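PDB 3NRH: DUF5063 domain-containing protein, which is of unknown function but folds as a predominantly alpha-helical protein, with two chains in its assembly. Local coordinates for residues N12-F23 against I45-L56. Sequence-based numbering, arbitrary orientation.
Sequences NVIEFVTVAAEF and ILPLLYLKASML
Val19 and Leu49 interlock as reciprocal knobs into holes where helix 11-28 runs antiparallel to helix 35-54, the short segments' axes 8.9 Å apart at closest approach; the contact closes the helical hairpin formed by the first two helices of the subunit. Val19 fits among Ile45, Leu48, Leu49 and Lys52; with CG2 anti to its own backbone N, it directs that methyl to within 3.8 Å of Leu49 N, while CG1 meets the CG of Lys52. Leu49 in turn divides its two methyls between aromatic rings: CD1 touches Phe16 CE1 at 3.8 Å, and CD2 lies over a face of Phe23 in a CH-pi contact, 4.0 Å from the ring centroid. A second CH-pi contact sets Leu56 CD1 over the centre of one face of Phe16, 12° off the ring normal, while Leu56 CD2 presses on Phe16 CB at 3.6 Å. Ala53 CB packs against Phe16 CE1, and Ile45 CG2 reaches the edge of Phe23. Helices 112-131 and 135-169 extend this apolar side, Ile119 touching Phe23 and Trp153 touching Ala53.

The opposite margin is polar and more exposed. There Lys52, bent at chi2 (-55°), brings NZ to 2.8 Å from Glu15 OE1 in a salt bridge, the amine approaching from above the carboxylate plane. A water donates to both Asn12 O and Lys52 O, linking the backbones. Cohesion thus probably comes chiefly from interlocked apolar side chains, supplemented by one charged pair and a water bridge.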
# COMPACT_ATOMS: atom_id res chain seq x y z
N ASN A 12 3.23 15.71 9.74
CA ASN A 12 2.64 14.74 8.82
C ASN A 12 2.38 15.38 7.46
O ASN A 12 2.45 14.72 6.42
CB ASN A 12 1.34 14.19 9.40
CG ASN A 12 1.57 13.33 10.63
OD1 ASN A 12 0.79 13.37 11.59
ND2 ASN A 12 2.63 12.54 10.61
N VAL A 13 2.08 16.67 7.47
CA VAL A 13 1.84 17.38 6.22
C VAL A 13 3.13 17.45 5.41
O VAL A 13 3.15 17.18 4.21
CB VAL A 13 1.31 18.80 6.48
CG1 VAL A 13 1.26 19.58 5.17
CG2 VAL A 13 -0.08 18.73 7.09
N ILE A 14 4.23 17.80 6.08
CA ILE A 14 5.54 17.89 5.43
C ILE A 14 5.95 16.58 4.76
O ILE A 14 6.38 16.57 3.61
CB ILE A 14 6.63 18.29 6.45
CG1 ILE A 14 6.26 19.62 7.11
CG2 ILE A 14 7.99 18.37 5.76
CD1 ILE A 14 6.03 20.74 6.12
N GLU A 15 5.82 15.47 5.48
CA GLU A 15 6.18 14.18 4.91
C GLU A 15 5.28 13.82 3.73
O GLU A 15 5.73 13.18 2.79
CB GLU A 15 6.13 13.09 5.98
CG GLU A 15 7.10 13.32 7.12
CD GLU A 15 7.37 12.06 7.92
OE1 GLU A 15 6.39 11.36 8.28
OE2 GLU A 15 8.55 11.78 8.19
N PHE A 16 4.02 14.23 3.79
CA PHE A 16 3.10 13.96 2.69
C PHE A 16 3.55 14.75 1.46
O PHE A 16 3.59 14.22 0.35
CB PHE A 16 1.67 14.36 3.06
CG PHE A 16 0.67 14.16 1.95
CD1 PHE A 16 0.40 12.87 1.48
CD2 PHE A 16 0.03 15.24 1.37
CE1 PHE A 16 -0.51 12.68 0.43
CE2 PHE A 16 -0.88 15.06 0.32
CZ PHE A 16 -1.14 13.77 -0.15
N VAL A 17 3.90 16.02 1.67
CA VAL A 17 4.36 16.86 0.56
C VAL A 17 5.56 16.21 -0.12
O VAL A 17 5.62 16.17 -1.35
CB VAL A 17 4.72 18.28 1.05
CG1 VAL A 17 5.44 19.05 -0.05
CG2 VAL A 17 3.45 19.04 1.45
N THR A 18 6.49 15.70 0.67
CA THR A 18 7.68 15.05 0.12
C THR A 18 7.36 13.86 -0.78
O THR A 18 7.87 13.77 -1.90
CB THR A 18 8.63 14.61 1.25
OG1 THR A 18 9.02 15.76 2.01
CG2 THR A 18 9.87 13.93 0.68
N VAL A 19 6.53 12.94 -0.31
CA VAL A 19 6.21 11.78 -1.15
C VAL A 19 5.32 12.19 -2.33
O VAL A 19 5.43 11.62 -3.42
CB VAL A 19 5.51 10.65 -0.34
CG1 VAL A 19 4.21 11.15 0.24
CG2 VAL A 19 5.28 9.43 -1.24
N ALA A 20 4.46 13.18 -2.12
CA ALA A 20 3.58 13.65 -3.19
C ALA A 20 4.42 14.20 -4.34
O ALA A 20 4.16 13.93 -5.51
CB ALA A 20 2.64 14.73 -2.66
N ALA A 21 5.45 14.97 -4.01
CA ALA A 21 6.33 15.54 -5.02
C ALA A 21 7.12 14.43 -5.72
O ALA A 21 7.31 14.47 -6.94
CB ALA A 21 7.29 16.56 -4.39
N GLU A 22 7.58 13.45 -4.96
CA GLU A 22 8.34 12.34 -5.53
C GLU A 22 7.44 11.57 -6.50
O GLU A 22 7.89 11.14 -7.56
CB GLU A 22 8.84 11.40 -4.43
CG GLU A 22 9.77 12.08 -3.42
CD GLU A 22 11.21 12.12 -3.87
OE1 GLU A 22 11.48 12.51 -5.03
OE2 GLU A 22 12.09 11.76 -3.06
N PHE A 23 6.18 11.40 -6.12
CA PHE A 23 5.20 10.69 -6.95
C PHE A 23 4.97 11.45 -8.26
O PHE A 23 5.04 10.87 -9.35
CB PHE A 23 3.87 10.56 -6.19
CG PHE A 23 2.73 10.05 -7.03
CD1 PHE A 23 2.68 8.71 -7.43
CD2 PHE A 23 1.70 10.90 -7.42
CE1 PHE A 23 1.60 8.23 -8.19
CE2 PHE A 23 0.62 10.43 -8.18
CZ PHE A 23 0.58 9.09 -8.57
N ILE A 45 6.40 3.64 -4.26
CA ILE A 45 5.88 4.98 -4.03
C ILE A 45 4.41 4.99 -3.61
O ILE A 45 4.03 5.69 -2.67
CB ILE A 45 6.03 5.88 -5.28
CG1 ILE A 45 7.51 6.05 -5.63
CG2 ILE A 45 5.41 7.25 -5.02
CD1 ILE A 45 7.75 6.81 -6.91
N LEU A 46 3.57 4.20 -4.27
CA LEU A 46 2.15 4.18 -3.94
C LEU A 46 1.81 3.84 -2.49
O LEU A 46 1.01 4.54 -1.86
CB LEU A 46 1.38 3.25 -4.89
CG LEU A 46 1.34 3.68 -6.36
CD1 LEU A 46 0.51 2.68 -7.14
CD2 LEU A 46 0.76 5.07 -6.49
N PRO A 47 2.39 2.77 -1.93
CA PRO A 47 2.05 2.47 -0.54
C PRO A 47 2.49 3.56 0.43
O PRO A 47 1.82 3.82 1.44
CB PRO A 47 2.74 1.13 -0.28
CG PRO A 47 3.90 1.14 -1.24
CD PRO A 47 3.30 1.75 -2.49
N LEU A 48 3.60 4.22 0.12
CA LEU A 48 4.08 5.29 0.99
C LEU A 48 3.16 6.50 0.86
O LEU A 48 2.88 7.18 1.85
CB LEU A 48 5.51 5.68 0.61
CG LEU A 48 6.16 6.75 1.50
CD1 LEU A 48 6.14 6.32 2.96
CD2 LEU A 48 7.58 7.00 1.03
N LEU A 49 2.68 6.76 -0.35
CA LEU A 49 1.78 7.88 -0.59
C LEU A 49 0.47 7.65 0.16
O LEU A 49 -0.08 8.56 0.77
CB LEU A 49 1.52 8.04 -2.09
CG LEU A 49 0.61 9.18 -2.56
CD1 LEU A 49 1.20 10.53 -2.16
CD2 LEU A 49 0.44 9.11 -4.07
N TYR A 50 -0.02 6.41 0.12
CA TYR A 50 -1.27 6.07 0.80
C TYR A 50 -1.10 6.25 2.31
O TYR A 50 -1.95 6.84 2.99
CB TYR A 50 -1.66 4.62 0.51
CG TYR A 50 -3.01 4.25 1.06
CD1 TYR A 50 -4.17 4.43 0.30
CD2 TYR A 50 -3.15 3.80 2.37
CE1 TYR A 50 -5.43 4.17 0.83
CE2 TYR A 50 -4.41 3.55 2.92
CZ TYR A 50 -5.54 3.73 2.15
OH TYR A 50 -6.78 3.52 2.70
N LEU A 51 0.00 5.73 2.84
CA LEU A 51 0.29 5.82 4.26
C LEU A 51 0.37 7.27 4.73
O LEU A 51 -0.25 7.64 5.73
CB LEU A 51 1.60 5.10 4.58
CG LEU A 51 2.11 5.18 6.01
CD1 LEU A 51 1.07 4.64 6.98
CD2 LEU A 51 3.41 4.37 6.12
N LYS A 52 1.12 8.10 4.02
CA LYS A 52 1.25 9.50 4.41
C LYS A 52 -0.07 10.25 4.31
O LYS A 52 -0.36 11.13 5.13
CB LYS A 52 2.33 10.18 3.56
CG LYS A 52 3.74 9.64 3.80
CD LYS A 52 4.10 9.71 5.29
CE LYS A 52 5.39 8.97 5.60
NZ LYS A 52 5.64 8.90 7.08
N ALA A 53 -0.89 9.92 3.32
CA ALA A 53 -2.19 10.57 3.18
C ALA A 53 -3.07 10.17 4.36
O ALA A 53 -3.80 11.00 4.91
CB ALA A 53 -2.84 10.15 1.87
N SER A 54 -3.00 8.90 4.75
CA SER A 54 -3.79 8.39 5.86
C SER A 54 -3.39 9.00 7.20
O SER A 54 -4.18 9.00 8.13
CB SER A 54 -3.64 6.86 5.95
OG SER A 54 -4.06 6.23 4.75
N MSE A 55 -2.17 9.50 7.28
CA MSE A 55 -1.67 10.09 8.52
C MSE A 55 -1.82 11.60 8.62
O MSE A 55 -1.42 12.21 9.62
CB MSE A 55 -0.19 9.73 8.70
CG MSE A 55 0.02 8.24 8.91
SE MSE A 55 1.88 7.77 9.06
CE MSE A 55 2.19 8.34 10.88
N LEU A 56 -2.42 12.21 7.60
CA LEU A 56 -2.63 13.65 7.59
C LEU A 56 -3.56 14.08 8.71
O LEU A 56 -4.43 13.32 9.14
CB LEU A 56 -3.21 14.09 6.25
CG LEU A 56 -2.23 14.05 5.07
CD1 LEU A 56 -2.95 14.39 3.78
CD2 LEU A 56 -1.10 15.04 5.32
O HOH W 1 1.63 12.10 6.59